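Local coordinates for protein Lmaj004091aaa (Leishmania major, PDB 1XTP) that probably catalyses the transfer of methyl groups from S-adenosyl-L-methionine to the N-terminal amino group of proteins that begin with an X-Pro-Lys sequence, at residues A[50-55]-A[210-215]; A[147-152]-A[169-174]; A[178-183]-A[193-198]. All blocks are in the same frame, centred on the assembly; numbering follows the deposited sequence.

Contact 1. Residues A[50-55]-A[210-215]; sequences YGKALE and EDSSLT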
loop_
_atom_site.group_PDB
_atom_site.type_symbol
_atom_site.label_atom_id
_atom_site.label_comp_id
_atom_site.label_asym_id
_atom_site.label_seq_id
_atom_site.Cartn_x
_atom_site.Cartn_y
_atom_site.Cartn_z
ATOM N N TYR A 50 12.019 3.412 -8.550
ATOM C CA TYR A 50 10.686 3.183 -9.095
ATOM C C TYR A 50 10.718 2.392 -10.385
ATOM O O TYR A 50 9.920 1.473 -10.552
ATOM C CB TYR A 50 9.945 4.513 -9.334
ATOM C CG TYR A 50 9.499 5.182 -8.083
ATOM C CD1 TYR A 50 8.532 4.593 -7.259
ATOM C CD2 TYR A 50 10.013 6.413 -7.712
ATOM C CE1 TYR A 50 8.123 5.213 -6.099
ATOM C CE2 TYR A 50 9.609 7.042 -6.560
ATOM C CZ TYR A 50 8.661 6.433 -5.748
ATOM O OH TYR A 50 8.248 7.052 -4.604
ATOM N N GLY A 51 11.646 2.742 -11.290
ATOM C CA GLY A 51 11.724 2.099 -12.581
ATOM C C GLY A 51 11.940 0.599 -12.525
ATOM O O GLY A 51 11.383 -0.158 -13.319
ATOM N N LYS A 52 12.786 0.169 -11.608
ATOM C CA LYS A 52 13.067 -1.256 -11.438
ATOM C C LYS A 52 11.828 -2.043 -10.985
ATOM O O LYS A 52 11.661 -3.223 -11.315
ATOM C CB LYS A 52 14.180 -1.428 -10.408
ATOM C CG LYS A 52 15.536 -0.986 -10.891
ATOM C CD LYS A 52 16.574 -1.206 -9.825
ATOM C CE LYS A 52 16.752 0.016 -8.927
ATOM N NZ LYS A 52 17.882 -0.192 -7.963
ATOM N N ALA A 53 10.966 -1.386 -10.218
ATOM C CA ALA A 53 9.766 -2.042 -9.688
ATOM C C ALA A 53 8.736 -2.199 -10.792
ATOM O O ALA A 53 8.113 -3.255 -10.922
ATOM C CB ALA A 53 9.209 -1.239 -8.580
ATOM N N LEU A 54 8.580 -1.138 -11.592
ATOM C CA LEU A 54 7.681 -1.125 -12.735
ATOM C C LEU A 54 8.144 -2.114 -13.791
ATOM O O LEU A 54 7.336 -2.746 -14.437
ATOM C CB LEU A 54 7.607 0.282 -13.344
ATOM C CG LEU A 54 6.988 1.378 -12.481
ATOM C CD1 LEU A 54 6.930 2.684 -13.255
ATOM C CD2 LEU A 54 5.598 0.977 -11.965
ATOM N N GLU A 55 9.456 -2.220 -13.966
ATOM C CA GLU A 55 10.024 -3.173 -14.895
ATOM C C GLU A 55 9.825 -4.594 -14.398
ATOM O O GLU A 55 9.573 -5.499 -15.190
ATOM C CB GLU A 55 11.498 -2.875 -15.145
ATOM C CG GLU A 55 12.223 -3.900 -16.013
ATOM C CD GLU A 55 11.580 -4.146 -17.380
ATOM O OE1 GLU A 55 10.797 -3.314 -17.907
ATOM O OE2 GLU A 55 11.898 -5.194 -17.955
ATOM N N GLU A 210 14.803 -7.537 -5.347
ATOM C CA GLU A 210 14.236 -8.188 -6.518
ATOM C C GLU A 210 13.196 -7.269 -7.185
ATOM O O GLU A 210 13.314 -6.975 -8.368
ATOM C CB GLU A 210 13.628 -9.535 -6.133
ATOM C CG GLU A 210 13.561 -10.520 -7.304
ATOM C CD GLU A 210 12.874 -11.835 -6.963
ATOM O OE1 GLU A 210 12.939 -12.277 -5.802
ATOM O OE2 GLU A 210 12.282 -12.446 -7.881
ATOM N N ASP A 211 12.210 -6.786 -6.421
ATOM C CA ASP A 211 11.156 -5.937 -6.969
ATOM C C ASP A 211 11.288 -4.437 -6.621
ATOM O O ASP A 211 10.399 -3.652 -6.939
ATOM C CB ASP A 211 9.779 -6.467 -6.562
ATOM C CG ASP A 211 9.445 -6.218 -5.107
ATOM O OD1 ASP A 211 10.331 -5.831 -4.305
ATOM O OD2 ASP A 211 8.261 -6.418 -4.763
ATOM N N SER A 212 12.386 -4.057 -5.970
ATOM C CA SER A 212 12.690 -2.648 -5.640
ATOM C C SER A 212 11.629 -2.032 -4.738
ATOM O O SER A 212 10.917 -1.105 -5.127
ATOM C CB SER A 212 12.900 -1.796 -6.908
ATOM O OG SER A 212 13.556 -0.565 -6.613
ATOM N N SER A 213 11.544 -2.574 -3.520
ATOM C CA SER A 213 10.520 -2.202 -2.550
ATOM C C SER A 213 11.076 -2.379 -1.142
ATOM O O SER A 213 12.141 -2.980 -0.961
ATOM C CB SER A 213 9.316 -3.119 -2.720
ATOM O OG SER A 213 9.641 -4.463 -2.376
ATOM N N LEU A 214 10.359 -1.914 -0.122
ATOM C CA LEU A 214 10.802 -2.251 1.228
ATOM C C LEU A 214 9.654 -2.494 2.204
ATOM O O LEU A 214 8.567 -1.921 2.090
ATOM C CB LEU A 214 11.791 -1.212 1.789
ATOM C CG LEU A 214 11.151 -0.019 2.477
ATOM C CD1 LEU A 214 12.174 0.823 3.209
ATOM C CD2 LEU A 214 10.393 0.795 1.438
ATOM N N THR A 215 9.932 -3.364 3.158
ATOM C CA THR A 215 9.032 -3.668 4.247
ATOM C C THR A 215 9.506 -2.855 5.429
ATOM O O THR A 215 10.712 -2.806 5.721
ATOM C CB THR A 215 9.097 -5.153 4.591
ATOM O OG1 THR A 215 8.766 -5.896 3.421
ATOM C CG2 THR A 215 8.127 -5.534 5.737
#
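The flat group at the centre of this contact is the peptide that joins Asp211 to Ser212. Ala53 meets it at the carbonyl oxygen, from a tilted direction. Ala53 CB lies 3.2 Å from Asp211 O, and Ala53 CA stands further out of the peptide plane. Ala53 CA makes a CA-H...O contact with Asp211 O, 3.2 Å long, with an angle at the hydrogen of 126°. Asp211 O is buried here without a hydrogen-bond partner in the model, and the CA and CB of Ala53 lie against it.

Beside the peptide, Lys52 and Ser212 pack through their first side-chain carbons. Lys52 CB is 3.7 Å from Ser212 CB. The lysine chain then bends at chi3 (-91°), which leaves Lys52 CE 4.0 Å from Ser212 OG. Ser212 OG is hydrogen-bonded to Trp49 O, one residue ahead of 50-55. This bond ties the turn to the same helix on which Lys52 lies. Ser212 CB also packs on Ala53, with the two CB atoms 4.1 Å apart. No hydrogen bond joins 50-55 directly to 210-215.

Ser212 has positive phi and psi. It forms a G1 beta bulge with Ser213, both facing Asp208. Asp211 sends OD2 to Tyr170 OH, a residue of the cofactor pocket, and the side chain of Ala53 is about 5 Å from the bound cofactor analogue. The contact thus sets helix 49-58 against the turn between the antiparallel strands 205-208 and 213-215, at the edge of the small four-stranded sheet.

Contact 2. Residues A[147-152]-A[169-174]; sequences ASMETA and IYLTDA. With SAI (S-adenosyl-L-homoselenocysteine), chain B.
Met149, a selenomethionine, reaches between the bound S-adenosyl-L-homoselenocysteine (SAI) and Leu171. Met149 CB lies 3.8 Å from SAI N1. Met149 CG comes to 3.6 Å from SAI C2. The SE atom passes Leu171 CD1. A bend at chi3 (-72°) then folds the methyl back, so that Met149 CE sits over the adenine, 3.4 Å from SAI N1. The same methyl, Met149 CE, touches Leu171 CG at 3.8 Å, and the two side chains cross at about a right angle.

The polar edge of the base is bound by the backbone of Met149 and the carboxylate of Glu150. Met149 N donates a nearly straight hydrogen bond to SAI N1 (3.0 Å, 171°). SAI N6 donates another to Glu150 OE1 (3.0 Å, 170°). Glu150 OE2 is held by Tyr43 OH, which probably steadies the carboxylate. Leu171 CD2 packs against Glu150 OE1 and CB.

Tyr170 covers the imidazole part of the base. SAI C8 lies over one face of its ring, 3.5 Å from Tyr170 CD2. Tyr170 and Met149 CE approach the adenine from the same side. These groups help form the adenine end of the cofactor pocket of a Rossmann-like, SAM-dependent methyltransferase.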
loop_
_atom_site.group_PDB
_atom_site.type_symbol
_atom_site.label_atom_id
_atom_site.label_comp_id
_atom_site.label_asym_id
_atom_site.label_seq_id
_atom_site.Cartn_x
_atom_site.Cartn_y
_atom_site.Cartn_z
ATOM N N ALA A 147 -1.579 5.302 -13.589
ATOM C CA ALA A 147 -0.599 6.151 -12.955
ATOM C C ALA A 147 -0.004 5.444 -11.754
ATOM O O ALA A 147 -0.612 4.522 -11.206
ATOM C CB ALA A 147 -1.246 7.475 -12.540
ATOM N N SER A 148 1.200 5.859 -11.362
ATOM C CA SER A 148 1.745 5.493 -10.059
ATOM C C SER A 148 1.154 6.412 -9.002
ATOM O O SER A 148 0.675 7.506 -9.312
ATOM C CB SER A 148 3.260 5.607 -10.077
ATOM O OG SER A 148 3.830 4.818 -11.111
HETATM N N MSE A 149 1.187 5.965 -7.752
HETATM C CA MSE A 149 0.645 6.720 -6.641
HETATM C C MSE A 149 1.343 8.059 -6.533
HETATM O O MSE A 149 0.687 9.092 -6.337
HETATM C CB MSE A 149 0.800 5.961 -5.314
HETATM C CG MSE A 149 -0.192 4.815 -5.096
HETATM SE SE MSE A 149 0.207 3.797 -3.467
HETATM C CE MSE A 149 1.853 2.838 -4.073
ATOM N N GLU A 150 2.664 8.034 -6.690
ATOM C CA GLU A 150 3.491 9.213 -6.467
ATOM C C GLU A 150 3.399 10.269 -7.585
ATOM O O GLU A 150 3.939 11.376 -7.444
ATOM C CB GLU A 150 4.960 8.817 -6.196
ATOM C CG GLU A 150 5.821 8.399 -7.420
ATOM C CD GLU A 150 5.597 6.954 -7.871
ATOM O OE1 GLU A 150 4.819 6.226 -7.218
ATOM O OE2 GLU A 150 6.190 6.549 -8.898
ATOM N N THR A 151 2.706 9.929 -8.669
ATOM C CA THR A 151 2.440 10.863 -9.777
ATOM C C THR A 151 0.956 11.181 -9.988
ATOM O O THR A 151 0.599 11.913 -10.906
ATOM C CB THR A 151 2.965 10.270 -11.087
ATOM O OG1 THR A 151 2.260 9.056 -11.374
ATOM C CG2 THR A 151 4.460 9.996 -10.965
ATOM N N ALA A 152 0.096 10.621 -9.143
ATOM C CA ALA A 152 -1.344 10.757 -9.298
ATOM C C ALA A 152 -1.856 12.022 -8.638
ATOM O O ALA A 152 -1.391 12.398 -7.562
ATOM C CB ALA A 152 -2.035 9.560 -8.699
ATOM N N ILE A 169 4.880 -0.375 -0.253
ATOM C CA ILE A 169 6.252 -0.880 -0.237
ATOM C C ILE A 169 7.120 -0.319 -1.372
ATOM O O ILE A 169 8.346 -0.272 -1.244
ATOM C CB ILE A 169 6.301 -2.441 -0.277
ATOM C CG1 ILE A 169 5.658 -2.996 -1.562
ATOM C CG2 ILE A 169 5.588 -3.039 0.946
ATOM C CD1 ILE A 169 5.943 -4.469 -1.811
ATOM N N TYR A 170 6.486 0.144 -2.452
ATOM C CA TYR A 170 7.175 0.700 -3.623
ATOM C C TYR A 170 7.469 2.192 -3.520
ATOM O O TYR A 170 8.272 2.708 -4.287
ATOM C CB TYR A 170 6.363 0.404 -4.890
ATOM C CG TYR A 170 6.200 -1.072 -5.101
ATOM C CD1 TYR A 170 7.299 -1.855 -5.387
ATOM C CD2 TYR A 170 4.965 -1.696 -4.939
ATOM C CE1 TYR A 170 7.185 -3.224 -5.549
ATOM C CE2 TYR A 170 4.820 -3.070 -5.120
ATOM C CZ TYR A 170 5.948 -3.828 -5.401
ATOM O OH TYR A 170 5.871 -5.188 -5.563
ATOM N N LEU A 171 6.824 2.868 -2.573
ATOM C CA LEU A 171 7.047 4.283 -2.352
ATOM C C LEU A 171 8.311 4.559 -1.546
ATOM O O LEU A 171 8.587 3.864 -0.573
ATOM C CB LEU A 171 5.849 4.918 -1.628
ATOM C CG LEU A 171 4.507 4.978 -2.358
ATOM C CD1 LEU A 171 3.361 5.281 -1.376
ATOM C CD2 LEU A 171 4.532 6.015 -3.500
ATOM N N THR A 172 9.066 5.592 -1.937
ATOM C CA THR A 172 10.095 6.128 -1.033
ATOM C C THR A 172 9.392 6.693 0.183
ATOM O O THR A 172 8.197 6.949 0.141
ATOM C CB THR A 172 10.914 7.233 -1.654
ATOM O OG1 THR A 172 10.109 8.408 -1.841
ATOM C CG2 THR A 172 11.494 6.778 -2.985
ATOM N N ASP A 173 10.115 6.922 1.268
ATOM C CA ASP A 173 9.481 7.493 2.453
ATOM C C ASP A 173 8.960 8.899 2.188
ATOM O O ASP A 173 7.893 9.273 2.704
ATOM C CB ASP A 173 10.456 7.553 3.632
ATOM C CG ASP A 173 10.633 6.221 4.330
ATOM O OD1 ASP A 173 9.943 5.241 3.993
ATOM O OD2 ASP A 173 11.496 6.163 5.222
ATOM N N ALA A 174 9.749 9.689 1.454
ATOM C CA ALA A 174 9.347 11.025 1.066
ATOM C C ALA A 174 8.021 11.004 0.321
ATOM O O ALA A 174 7.151 11.826 0.596
ATOM C CB ALA A 174 10.433 11.690 0.182
HETATM N N SAI B . -3.330 -4.060 -4.372
HETATM C CA SAI B . -3.575 -5.240 -5.250
HETATM C CB SAI B . -2.312 -5.598 -6.006
HETATM C CG SAI B . -1.111 -5.998 -5.162
HETATM SE SE SAI B . 0.408 -6.416 -6.345
HETATM C C SAI B . -3.986 -6.484 -4.479
HETATM O O SAI B . -3.780 -6.567 -3.269
HETATM O OXT SAI B . -4.499 -7.441 -5.058
HETATM C "C5'" SAI B . 1.273 -4.644 -6.249
HETATM C "C4'" SAI B . 0.773 -3.669 -7.319
HETATM O "O4'" SAI B . 1.373 -2.428 -7.086
HETATM C "C3'" SAI B . 1.136 -4.040 -8.748
HETATM O "O3'" SAI B . -0.003 -4.020 -9.567
HETATM C "C2'" SAI B . 2.112 -2.990 -9.223
HETATM O "O2'" SAI B . 1.988 -2.705 -10.610
HETATM C "C1'" SAI B . 1.667 -1.847 -8.346
HETATM N N9 SAI B . 2.652 -0.790 -8.168
HETATM C C8 SAI B . 4.023 -0.917 -8.176
HETATM N N7 SAI B . 4.547 0.288 -7.968
HETATM C C5 SAI B . 3.527 1.185 -7.813
HETATM C C6 SAI B . 3.506 2.556 -7.565
HETATM N N6 SAI B . 4.654 3.225 -7.448
HETATM N N1 SAI B . 2.291 3.212 -7.457
HETATM C C2 SAI B . 1.095 2.522 -7.605
HETATM N N3 SAI B . 1.129 1.158 -7.837
HETATM C C4 SAI B . 2.323 0.512 -7.931
#

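Contact 3. Residues A[178-183]-A[193-198]; sequences KFFKHC and IFFKEN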
loop_
_atom_site.group_PDB
_atom_site.type_symbol
_atom_site.label_atom_id
_atom_site.label_comp_id
_atom_site.label_asym_id
_atom_site.label_seq_id
_atom_site.Cartn_x
_atom_site.Cartn_y
_atom_site.Cartn_z
ATOM N N LYS A 178 4.155 12.318 1.315
ATOM C CA LYS A 178 3.375 13.111 0.351
ATOM C C LYS A 178 2.057 12.473 -0.041
ATOM O O LYS A 178 1.017 13.133 -0.040
ATOM C CB LYS A 178 4.182 13.357 -0.935
ATOM C CG LYS A 178 5.178 14.495 -0.821
ATOM C CD LYS A 178 6.379 14.321 -1.772
ATOM N N PHE A 179 2.102 11.198 -0.397
ATOM C CA PHE A 179 0.926 10.536 -0.916
ATOM C C PHE A 179 -0.175 10.375 0.130
ATOM O O PHE A 179 -1.333 10.528 -0.198
ATOM C CB PHE A 179 1.261 9.175 -1.509
ATOM C CG PHE A 179 0.103 8.542 -2.205
ATOM C CD1 PHE A 179 -0.432 9.128 -3.341
ATOM C CD2 PHE A 179 -0.485 7.387 -1.700
ATOM C CE1 PHE A 179 -1.525 8.558 -3.972
ATOM C CE2 PHE A 179 -1.560 6.805 -2.327
ATOM C CZ PHE A 179 -2.093 7.387 -3.455
ATOM N N PHE A 180 0.183 10.086 1.377
ATOM C CA PHE A 180 -0.832 9.867 2.414
ATOM C C PHE A 180 -1.553 11.165 2.787
ATOM O O PHE A 180 -2.758 11.157 3.050
ATOM C CB PHE A 180 -0.221 9.186 3.633
ATOM C CG PHE A 180 -0.198 7.677 3.522
ATOM C CD1 PHE A 180 0.562 7.047 2.537
ATOM C CD2 PHE A 180 -0.940 6.890 4.408
ATOM C CE1 PHE A 180 0.592 5.650 2.424
ATOM C CE2 PHE A 180 -0.907 5.488 4.313
ATOM C CZ PHE A 180 -0.141 4.869 3.313
ATOM N N LYS A 181 -0.811 12.271 2.753
ATOM C CA LYS A 181 -1.355 13.602 2.974
ATOM C C LYS A 181 -2.269 13.995 1.802
ATOM O O LYS A 181 -3.313 14.599 2.000
ATOM C CB LYS A 181 -0.208 14.604 3.162
ATOM C CG LYS A 181 -0.657 16.018 3.444
ATOM C CD LYS A 181 0.506 16.956 3.803
ATOM N N HIS A 182 -1.885 13.613 0.589
ATOM C CA HIS A 182 -2.697 13.852 -0.592
ATOM C C HIS A 182 -3.996 13.014 -0.585
ATOM O O HIS A 182 -5.074 13.478 -1.014
ATOM C CB HIS A 182 -1.849 13.551 -1.824
ATOM C CG HIS A 182 -2.478 13.970 -3.106
ATOM N ND1 HIS A 182 -2.800 15.282 -3.379
ATOM C CD2 HIS A 182 -2.836 13.255 -4.197
ATOM C CE1 HIS A 182 -3.340 15.358 -4.581
ATOM N NE2 HIS A 182 -3.372 14.144 -5.099
ATOM N N CYS A 183 -3.890 11.773 -0.124
ATOM C CA CYS A 183 -5.071 10.929 0.088
ATOM C C CYS A 183 -6.018 11.512 1.126
ATOM O O CYS A 183 -7.234 11.366 1.023
ATOM C CB CYS A 183 -4.661 9.537 0.538
ATOM S SG CYS A 183 -3.948 8.598 -0.765
ATOM N N ILE A 193 -8.543 6.277 4.910
ATOM C CA ILE A 193 -7.546 5.478 4.181
ATOM C C ILE A 193 -7.520 4.102 4.812
ATOM O O ILE A 193 -7.293 3.977 6.000
ATOM C CB ILE A 193 -6.122 6.059 4.251
ATOM C CG1 ILE A 193 -6.047 7.417 3.567
ATOM C CG2 ILE A 193 -5.145 5.149 3.544
ATOM C CD1 ILE A 193 -4.901 8.270 4.038
ATOM N N PHE A 194 -7.753 3.067 4.017
ATOM C CA PHE A 194 -7.517 1.710 4.470
ATOM C C PHE A 194 -6.124 1.243 3.990
ATOM O O PHE A 194 -5.929 0.948 2.815
ATOM C CB PHE A 194 -8.600 0.795 3.947
ATOM C CG PHE A 194 -8.406 -0.650 4.304
ATOM C CD1 PHE A 194 -8.634 -1.102 5.601
ATOM C CD2 PHE A 194 -8.042 -1.573 3.331
ATOM C CE1 PHE A 194 -8.485 -2.449 5.914
ATOM C CE2 PHE A 194 -7.897 -2.920 3.644
ATOM C CZ PHE A 194 -8.120 -3.355 4.943
ATOM N N PHE A 195 -5.178 1.165 4.923
ATOM C CA PHE A 195 -3.795 0.802 4.616
ATOM C C PHE A 195 -3.501 -0.586 5.163
ATOM O O PHE A 195 -3.563 -0.802 6.366
ATOM C CB PHE A 195 -2.848 1.843 5.215
ATOM C CG PHE A 195 -1.379 1.522 5.041
ATOM C CD1 PHE A 195 -0.882 1.050 3.828
ATOM C CD2 PHE A 195 -0.489 1.735 6.090
ATOM C CE1 PHE A 195 0.472 0.784 3.675
ATOM C CE2 PHE A 195 0.855 1.476 5.954
ATOM C CZ PHE A 195 1.349 1.012 4.740
ATOM N N LYS A 196 -3.223 -1.532 4.264
ATOM C CA LYS A 196 -2.946 -2.921 4.636
ATOM C C LYS A 196 -1.610 -3.345 4.056
ATOM O O LYS A 196 -1.418 -3.311 2.851
ATOM C CB LYS A 196 -4.039 -3.863 4.131
ATOM C CG LYS A 196 -4.063 -5.229 4.822
ATOM C CD LYS A 196 -5.419 -5.922 4.621
ATOM C CE LYS A 196 -5.531 -7.239 5.379
ATOM N NZ LYS A 196 -6.768 -7.978 5.016
ATOM N N GLU A 197 -0.701 -3.783 4.921
ATOM C CA GLU A 197 0.667 -4.024 4.501
ATOM C C GLU A 197 1.395 -4.998 5.421
ATOM O O GLU A 197 1.048 -5.133 6.609
ATOM C CB GLU A 197 1.442 -2.698 4.490
ATOM C CG GLU A 197 2.702 -2.750 3.653
ATOM C CD GLU A 197 2.467 -3.430 2.312
ATOM O OE1 GLU A 197 1.878 -2.777 1.407
ATOM O OE2 GLU A 197 2.884 -4.608 2.174
ATOM N N ASN A 198 2.419 -5.640 4.856
ATOM C CA ASN A 198 3.378 -6.411 5.607
ATOM C C ASN A 198 4.147 -5.511 6.582
ATOM O O ASN A 198 4.498 -4.375 6.265
ATOM C CB ASN A 198 4.348 -7.137 4.669
ATOM C CG ASN A 198 3.668 -8.237 3.840
ATOM O OD1 ASN A 198 2.522 -8.605 4.077
ATOM N ND2 ASN A 198 4.409 -8.791 2.892
#
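Phe180 and Phe195 reach each other through their first torsions. Phe180 holds its ring beside the backbone N (chi1 -86°), which carries it from the helix toward the strand. Phe195 holds CG anti to the backbone N (chi1 176°), and its ring rises from the sheet to meet the helix. The result is a T-shaped, edge-to-face pair. The centroids are 5.2 Å apart and the planes stand at 84°. Phe180 CZ is the leading atom. It points at the centre of one Phe195 face, with Phe195 CD1 3.9 Å away.

Ile193 fills the other end of the contact. Ile193 CD1 reaches the helix backbone. It lies 3.7 Å from Phe180 O and 3.7 Å from Cys183 CB. Ile193 CD1 is also 4.2 Å from Phe180 CD2. All four residues are buried, and the contact is apolar apart from that backbone oxygen.

The helix and strand segments run roughly antiparallel, with axes 10.6 Å from each other at closest. Phe180 also stacks on Phe176, and Phe195 meets Tyr221 edge-to-face. Strand 159-165, helix 173-186 and strand 191-198 form a beta-alpha-beta crossover, and this contact packs its helix on its second strand. That strand lies between 159-165 and the antiparallel 248-253 in the seven-stranded sheet.

Helix 49-58, early in the chain, opens contact 1, and 210-215 closes it 155 residues later. The long loop between holds both other contacts. Contact 2 starts after strand 141-146 and closes at 169-174, once strand 159-165 has been passed. Contact 3 follows in series, through helix 173-186 and strand 191-198. Contacts 2 and 3 share that helix, and Met149 O packs on Phe179 CD1. Contacts 1 and 2 join through Leu214 N with Ile169 O, a probable hydrogen bond. Together the three link helix 49-58, the cofactor pocket, the main sheet and the small sheet.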